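Side-chain contacts in Myo-inositol-1-phosphate synthase-related protein (Thermotoga maritima MSB8, PDB 3CIN), which binds nicotinamide-adenine-dinucleotide through a Rossmann-type domain and resembles the myo-inositol-1-phosphate synthases: residues A[205-208]-A[209-213]; A[342-345]-A[346-350]; A[371-374]-A[375-378]. All blocks are in the same frame, centred on the assembly; numbering follows the deposited sequence.

Contact 1: residues A[205-208]-A[209-213]; sequences FVEL and AKENN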
loop_
_atom_site.group_PDB
_atom_site.type_symbol
_atom_site.label_atom_id
_atom_site.label_comp_id
_atom_site.label_asym_id
_atom_site.label_seq_id
_atom_site.Cartn_x
_atom_site.Cartn_y
_atom_site.Cartn_z
ATOM N N PHE A 205 18.778 -33.817 -17.102
ATOM C CA PHE A 205 19.964 -32.983 -17.054
ATOM C C PHE A 205 20.776 -33.257 -15.777
ATOM O O PHE A 205 22.011 -33.162 -15.779
ATOM C CB PHE A 205 19.618 -31.509 -17.204
ATOM C CG PHE A 205 19.321 -31.103 -18.616
ATOM C CD1 PHE A 205 20.339 -30.734 -19.476
ATOM C CD2 PHE A 205 17.996 -31.033 -19.100
ATOM C CE1 PHE A 205 20.025 -30.303 -20.719
ATOM C CE2 PHE A 205 17.727 -30.575 -20.353
ATOM C CZ PHE A 205 18.729 -30.282 -21.169
ATOM N N VAL A 206 20.096 -33.568 -14.671
ATOM C CA VAL A 206 20.810 -33.859 -13.415
ATOM C C VAL A 206 21.646 -35.142 -13.628
ATOM O O VAL A 206 22.822 -35.187 -13.257
ATOM C CB VAL A 206 19.893 -33.984 -12.198
ATOM C CG1 VAL A 206 20.667 -34.350 -10.949
ATOM C CG2 VAL A 206 19.151 -32.647 -12.004
ATOM N N GLU A 207 21.057 -36.135 -14.266
ATOM C CA GLU A 207 21.796 -37.368 -14.573
ATOM C C GLU A 207 22.941 -37.149 -15.567
ATOM O O GLU A 207 24.047 -37.660 -15.366
ATOM C CB GLU A 207 20.885 -38.440 -15.160
ATOM C CG GLU A 207 21.620 -39.755 -15.376
ATOM C CD GLU A 207 20.668 -40.898 -15.691
ATOM O OE1 GLU A 207 19.513 -40.621 -16.109
ATOM O OE2 GLU A 207 21.075 -42.071 -15.504
ATOM N N LEU A 208 22.680 -36.428 -16.650
ATOM C CA LEU A 208 23.720 -36.112 -17.614
ATOM C C LEU A 208 24.844 -35.376 -16.887
ATOM O O LEU A 208 26.014 -35.654 -17.116
ATOM C CB LEU A 208 23.137 -35.227 -18.724
ATOM C CG LEU A 208 24.056 -34.853 -19.897
ATOM C CD1 LEU A 208 24.293 -35.972 -20.829
ATOM C CD2 LEU A 208 23.537 -33.619 -20.719
ATOM N N ALA A 209 24.486 -34.445 -15.986
ATOM C CA ALA A 209 25.507 -33.669 -15.255
ATOM C C ALA A 209 26.370 -34.563 -14.336
ATOM O O ALA A 209 27.624 -34.447 -14.336
ATOM C CB ALA A 209 24.841 -32.501 -14.448
ATOM N N LYS A 210 25.724 -35.444 -13.587
ATOM C CA LYS A 210 26.412 -36.303 -12.630
ATOM C C LYS A 210 27.397 -37.150 -13.378
ATOM O O LYS A 210 28.498 -37.421 -12.869
ATOM C CB LYS A 210 25.472 -37.261 -11.871
ATOM C CG LYS A 210 24.495 -36.577 -10.968
ATOM C CD LYS A 210 23.471 -37.593 -10.423
ATOM C CE LYS A 210 22.849 -37.126 -9.097
ATOM N NZ LYS A 210 21.558 -37.836 -8.726
ATOM N N GLU A 211 27.000 -37.585 -14.579
ATOM C CA GLU A 211 27.836 -38.495 -15.367
ATOM C C GLU A 211 28.979 -37.801 -16.062
ATOM O O GLU A 211 29.890 -38.493 -16.534
ATOM C CB GLU A 211 27.016 -39.229 -16.409
ATOM C CG GLU A 211 26.170 -40.294 -15.754
ATOM C CD GLU A 211 25.089 -40.836 -16.654
ATOM O OE1 GLU A 211 25.116 -40.507 -17.862
ATOM O OE2 GLU A 211 24.223 -41.593 -16.132
ATOM N N ASN A 212 28.921 -36.460 -16.179
ATOM C CA ASN A 212 29.866 -35.713 -16.979
ATOM C C ASN A 212 30.688 -34.631 -16.259
ATOM O O ASN A 212 31.229 -33.706 -16.884
ATOM C CB ASN A 212 29.145 -35.161 -18.198
ATOM C CG ASN A 212 28.834 -36.236 -19.201
ATOM O OD1 ASN A 212 29.754 -36.768 -19.860
ATOM N ND2 ASN A 212 27.600 -36.685 -19.229
ATOM N N ASN A 213 30.785 -34.769 -14.949
ATOM C CA ASN A 213 31.577 -33.867 -14.114
ATOM C C ASN A 213 31.074 -32.428 -14.145
ATOM O O ASN A 213 31.857 -31.475 -14.158
ATOM C CB ASN A 213 33.042 -33.988 -14.441
ATOM C CG ASN A 213 33.580 -35.336 -14.060
ATOM O OD1 ASN A 213 32.943 -36.062 -13.286
ATOM N ND2 ASN A 213 34.751 -35.682 -14.590
#
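The carboxamide of Asn212 lies with the backbone carbonyl oxygen of Leu208 close to its plane, and the carboxylates of Glu207 and Glu211 meet at their OE2 atoms, the side chains running at a slant to one another and their planes 66° apart. Both pairs are i to i+4 neighbours at the C-terminal end of helix 203-211, the helical link of a beta-alpha-beta unit between strands 189-193 and 214-217. From Asn212 ND2 to Leu208 O the distance is 2.8 Å, with an N-H...O angle of 156°, so the side chain bonds back to a carbonyl of the last turn. Asn212 CG stands anti to its own carbonyl carbon (chi1 -73°), which swings the amide back over that turn, and Leu208 CD1 lies 3.7 Å from the same ND2. Three i to i+4 backbone bonds lead up to it: Ala209 N to Phe205 O at 2.8 Å, Lys210 N to Val206 O at 2.9 Å and Glu211 N to Glu207 O at 3.1 Å. On the outer side, OE2 of Glu207 and OE2 of Glu211 are 3.2 Å apart, two acceptors whose like charges would probably repel unless one is protonated; a long, weak ion pair joins Glu211 to Lys154. Toward the interior, Phe205 and Leu208 pack on helices 154-162 and 171-186, while Ala209 faces strand 214-217. The extended chain of Lys210 slants across Val206, its CE 4.0 Å from Val206 CG1.

Contact 2: residues A[342-345]-A[346-350]; sequences LGKI and ALDRK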
loop_
_atom_site.group_PDB
_atom_site.type_symbol
_atom_site.label_atom_id
_atom_site.label_comp_id
_atom_site.label_asym_id
_atom_site.label_seq_id
_atom_site.Cartn_x
_atom_site.Cartn_y
_atom_site.Cartn_z
ATOM N N LEU A 342 30.445 -19.925 -5.258
ATOM C CA LEU A 342 29.952 -21.193 -4.751
ATOM C C LEU A 342 30.058 -22.312 -5.793
ATOM O O LEU A 342 30.226 -23.498 -5.443
ATOM C CB LEU A 342 28.500 -21.053 -4.314
ATOM C CG LEU A 342 28.197 -20.151 -3.119
ATOM C CD1 LEU A 342 26.669 -19.921 -2.986
ATOM C CD2 LEU A 342 28.809 -20.693 -1.820
ATOM N N GLY A 343 29.920 -21.980 -7.065
ATOM C CA GLY A 343 30.078 -23.001 -8.116
ATOM C C GLY A 343 31.495 -23.544 -8.148
ATOM O O GLY A 343 31.702 -24.735 -8.325
ATOM N N LYS A 344 32.476 -22.666 -8.008
ATOM C CA LYS A 344 33.890 -23.108 -7.947
ATOM C C LYS A 344 34.169 -23.979 -6.708
ATOM O O LYS A 344 34.902 -24.958 -6.782
ATOM C CB LYS A 344 34.790 -21.889 -8.000
ATOM C CG LYS A 344 36.266 -22.165 -8.046
ATOM C CD LYS A 344 36.631 -22.955 -9.293
ATOM C CE LYS A 344 38.117 -22.966 -9.584
ATOM N NZ LYS A 344 38.947 -23.228 -8.386
ATOM N N ILE A 345 33.587 -23.646 -5.541
ATOM C CA ILE A 345 33.688 -24.513 -4.382
ATOM C C ILE A 345 33.072 -25.897 -4.632
ATOM O O ILE A 345 33.667 -26.937 -4.312
ATOM C CB ILE A 345 33.032 -23.863 -3.110
ATOM C CG1 ILE A 345 33.865 -22.638 -2.653
ATOM C CG2 ILE A 345 32.935 -24.855 -1.981
ATOM C CD1 ILE A 345 33.112 -21.680 -1.698
ATOM N N ALA A 346 31.868 -25.930 -5.207
ATOM C CA ALA A 346 31.226 -27.210 -5.492
ATOM C C ALA A 346 32.024 -28.036 -6.474
ATOM O O ALA A 346 32.165 -29.253 -6.327
ATOM C CB ALA A 346 29.807 -27.019 -5.977
ATOM N N LEU A 347 32.570 -27.360 -7.463
ATOM C CA LEU A 347 33.478 -28.015 -8.436
ATOM C C LEU A 347 34.721 -28.554 -7.769
ATOM O O LEU A 347 35.103 -29.729 -8.007
ATOM C CB LEU A 347 33.807 -27.033 -9.567
ATOM C CG LEU A 347 34.927 -27.436 -10.510
ATOM C CD1 LEU A 347 34.512 -28.713 -11.225
ATOM C CD2 LEU A 347 35.121 -26.291 -11.496
ATOM N N ASP A 348 35.387 -27.725 -6.960
ATOM C CA ASP A 348 36.564 -28.153 -6.186
ATOM C C ASP A 348 36.264 -29.388 -5.327
ATOM O O ASP A 348 37.087 -30.292 -5.194
ATOM C CB ASP A 348 37.088 -27.029 -5.274
ATOM C CG ASP A 348 37.646 -25.843 -6.037
ATOM O OD1 ASP A 348 37.932 -25.932 -7.261
ATOM O OD2 ASP A 348 37.782 -24.796 -5.372
ATOM N N ARG A 349 35.090 -29.435 -4.762
ATOM C CA ARG A 349 34.638 -30.592 -3.981
ATOM C C ARG A 349 34.103 -31.781 -4.805
ATOM O O ARG A 349 33.680 -32.779 -4.236
ATOM C CB ARG A 349 33.498 -30.150 -3.079
ATOM C CG ARG A 349 33.919 -29.207 -1.994
ATOM C CD ARG A 349 32.692 -28.865 -1.210
ATOM N NE ARG A 349 32.915 -27.807 -0.250
ATOM C CZ ARG A 349 31.928 -27.268 0.462
ATOM N NH1 ARG A 349 30.691 -27.691 0.308
ATOM N NH2 ARG A 349 32.191 -26.290 1.305
ATOM N N LYS A 350 34.063 -31.652 -6.128
ATOM C CA LYS A 350 33.491 -32.672 -7.018
ATOM C C LYS A 350 32.034 -33.025 -6.705
ATOM O O LYS A 350 31.626 -34.164 -6.802
ATOM C CB LYS A 350 34.390 -33.920 -7.089
ATOM C CG LYS A 350 35.823 -33.563 -7.391
ATOM C CD LYS A 350 36.628 -34.744 -7.854
ATOM C CE LYS A 350 38.109 -34.503 -7.665
ATOM N NZ LYS A 350 38.514 -33.152 -8.098
#
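Lys344 turns CG anti to its backbone N (chi1 -176°) and then bends at chi2 and chi4, bringing its ammonium group round to Asp348, one turn further along. The result is an i to i+4 salt bridge, NZ of Lys344 to OD1 of Asp348 at 3.1 Å, made through the syn lone pair of that oxygen. The Asp348 carboxylate also lies close to the carbonyl of Lys344, an acceptor, so the ammonium probably offsets an otherwise unfavourable pairing. On another side of the helix, Ile345 and Arg349 run side by side: CG2 of Ile345 sits 3.2 Å above one face of the Arg349 guanidinium, toward its rim, and 3.4 Å from NE. Beneath the side chains, Asp348 N bonds to Lys344 O at 2.8 Å and Arg349 N to Ile345 O at 2.9 Å. Lys350, the first residue to leave helical angles, has positive phi (57°) and closes a Schellman motif with bonds back into the last turn, one from Lys350 N to Leu347 O at 2.9 Å. The guanidinium continues to Trp386, hydrogen-bonding its carbonyl and making a cation-pi contact with its ring. Thus helix 328-348 ends against helix 376-386, while Leu342 also meets helix 356-362 and, with Ala346, strand 214-217.

Contact 3: residues A[371-374]-A[375-378]; sequences EKNI and PRII. With MG (magnesium ion), chain E.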
loop_
_atom_site.group_PDB
_atom_site.type_symbol
_atom_site.label_atom_id
_atom_site.label_comp_id
_atom_site.label_asym_id
_atom_site.label_seq_id
_atom_site.Cartn_x
_atom_site.Cartn_y
_atom_site.Cartn_z
ATOM N N GLU A 371 12.977 -32.045 -4.571
ATOM C CA GLU A 371 13.089 -31.148 -3.438
ATOM C C GLU A 371 12.236 -29.946 -3.714
ATOM O O GLU A 371 11.986 -29.576 -4.886
ATOM C CB GLU A 371 14.549 -30.718 -3.222
ATOM C CG GLU A 371 15.430 -31.772 -2.603
ATOM C CD GLU A 371 15.127 -31.958 -1.135
ATOM O OE1 GLU A 371 14.133 -31.373 -0.632
ATOM O OE2 GLU A 371 15.922 -32.638 -0.474
ATOM N N LYS A 372 11.833 -29.280 -2.636
ATOM C CA LYS A 372 10.917 -28.164 -2.720
ATOM C C LYS A 372 11.435 -26.944 -1.952
ATOM O O LYS A 372 12.462 -27.013 -1.257
ATOM C CB LYS A 372 9.537 -28.537 -2.224
ATOM C CG LYS A 372 9.471 -28.867 -0.789
ATOM C CD LYS A 372 8.027 -29.009 -0.297
ATOM C CE LYS A 372 7.978 -28.897 1.192
ATOM N NZ LYS A 372 9.154 -29.595 1.810
ATOM N N ASN A 373 10.743 -25.822 -2.114
ATOM C CA ASN A 373 11.092 -24.625 -1.381
ATOM C C ASN A 373 10.876 -24.849 0.142
ATOM O O ASN A 373 9.927 -25.500 0.549
ATOM C CB ASN A 373 10.241 -23.469 -1.826
ATOM C CG ASN A 373 10.710 -22.861 -3.112
ATOM O OD1 ASN A 373 11.758 -22.179 -3.167
ATOM N ND2 ASN A 373 9.959 -23.076 -4.121
ATOM N N ILE A 374 11.750 -24.218 0.928
ATOM C CA ILE A 374 11.661 -24.135 2.400
ATOM C C ILE A 374 11.737 -22.634 2.756
ATOM O O ILE A 374 12.160 -21.838 1.930
ATOM C CB ILE A 374 12.766 -24.935 3.108
ATOM C CG1 ILE A 374 14.164 -24.523 2.626
ATOM C CG2 ILE A 374 12.530 -26.433 2.879
ATOM C CD1 ILE A 374 15.281 -25.135 3.430
ATOM N N PRO A 375 11.334 -22.253 3.992
ATOM C CA PRO A 375 11.591 -20.874 4.395
ATOM C C PRO A 375 13.039 -20.451 4.149
ATOM O O PRO A 375 13.955 -21.152 4.491
ATOM C CB PRO A 375 11.268 -20.879 5.881
ATOM C CG PRO A 375 10.164 -21.858 5.938
ATOM C CD PRO A 375 10.649 -22.973 5.065
ATOM N N ARG A 376 13.204 -19.284 3.547
ATOM C CA ARG A 376 14.514 -18.893 3.069
ATOM C C ARG A 376 15.541 -18.573 4.163
ATOM O O ARG A 376 16.740 -18.694 3.918
ATOM C CB ARG A 376 14.397 -17.744 2.070
ATOM C CG ARG A 376 15.242 -17.975 0.838
ATOM C CD ARG A 376 14.749 -17.144 -0.424
ATOM N NE ARG A 376 13.656 -17.753 -1.169
ATOM C CZ ARG A 376 13.799 -18.738 -2.047
ATOM N NH1 ARG A 376 14.994 -19.221 -2.300
ATOM N NH2 ARG A 376 12.741 -19.239 -2.672
ATOM N N ILE A 377 15.103 -18.229 5.374
ATOM C CA ILE A 377 16.035 -18.074 6.499
ATOM C C ILE A 377 16.650 -19.407 6.881
ATOM O O ILE A 377 17.845 -19.506 7.209
ATOM C CB ILE A 377 15.350 -17.306 7.710
ATOM C CG1 ILE A 377 15.047 -15.849 7.274
ATOM C CG2 ILE A 377 16.306 -17.189 8.924
ATOM C CD1 ILE A 377 13.929 -15.088 8.017
ATOM N N ILE A 378 15.831 -20.467 6.871
ATOM C CA ILE A 378 16.343 -21.821 7.087
ATOM C C ILE A 378 17.305 -22.236 5.953
ATOM O O ILE A 378 18.415 -22.733 6.214
ATOM C CB ILE A 378 15.186 -22.804 7.250
ATOM C CG1 ILE A 378 14.332 -22.410 8.458
ATOM C CG2 ILE A 378 15.696 -24.232 7.421
ATOM C CD1 ILE A 378 13.070 -23.320 8.593
HETATM MG MG MG E . 12.685 -28.802 -6.908
HETATM O O HOH W 1 11.435 -26.780 -6.700
HETATM O O HOH W 2 10.574 -29.565 -7.520
#
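The guanidinium of Arg376 is gripped by several groups: NH2 bonds weakly to Asn373 OD1, NH1 bonds to the carbonyls of Phe361 and Met363, and the Asn373 amide is itself held through ND2 by the carbonyl of Lys364. The weakness of the link across the two segments shows in its geometry. Arg376 NH2 approaches Asn373 OD1 at 3.1 Å, but the N-H...O angle is 124°, and the amide and guanidinium planes are turned 70° apart. A bend at chi3 helps carry the guanidinium of Arg376 back toward the preceding loop.

Pro375 occupies the N-cap position of helix 376-386, so this contact is a loop-to-helix junction at a helix N-terminus. Ile374 places CG1 between its backbone N and carbonyl carbon (chi1 55°), a setting that directs CD1 to Ile378 CG2, 4.1 Å away, the two side chains crossing at about a right angle. Before the junction the chain runs extended from Glu371 through Lys372 and Asn373. Glu371 O binds the magnesium ion at 2.3 Å, contributing a backbone oxygen rather than the carboxylate, and the six oxygen ligands are completed by water 1, water 2, the carbonyls of Pro366 and Pro368 and OD1 of Asn201. Tyr356 of helix 356-362 touches both Glu371 and Ile374, Pro375 packs on Ile280 of helix 276-281, and in the second subunit Trp393 lies against Pro375 and Glu381 against Ile378.

Contacts 1 and 2 each lie at the C-terminal end of a helix, whereas contact 3 lies at the start of one, helix 376-386. The centres of contacts 1 and 2 are about 15 Å apart, with nearest atoms about 5 Å apart; strand 214-217 is packed by both, and Phe352 touches Asn213 and Leu347. Contact 3 stands farther off, about 24 Å from contact 1 and 22 Å from contact 2 between centres, yet its helix carries Trp386, the partner of Arg349. The magnesium ion held by Glu371 is about 9 Å from the Val206 side chain. Nicotinamide-adenine-dinucleotide is about 11 Å from the side chain of Arg376 and about 13 Å from that of Phe205.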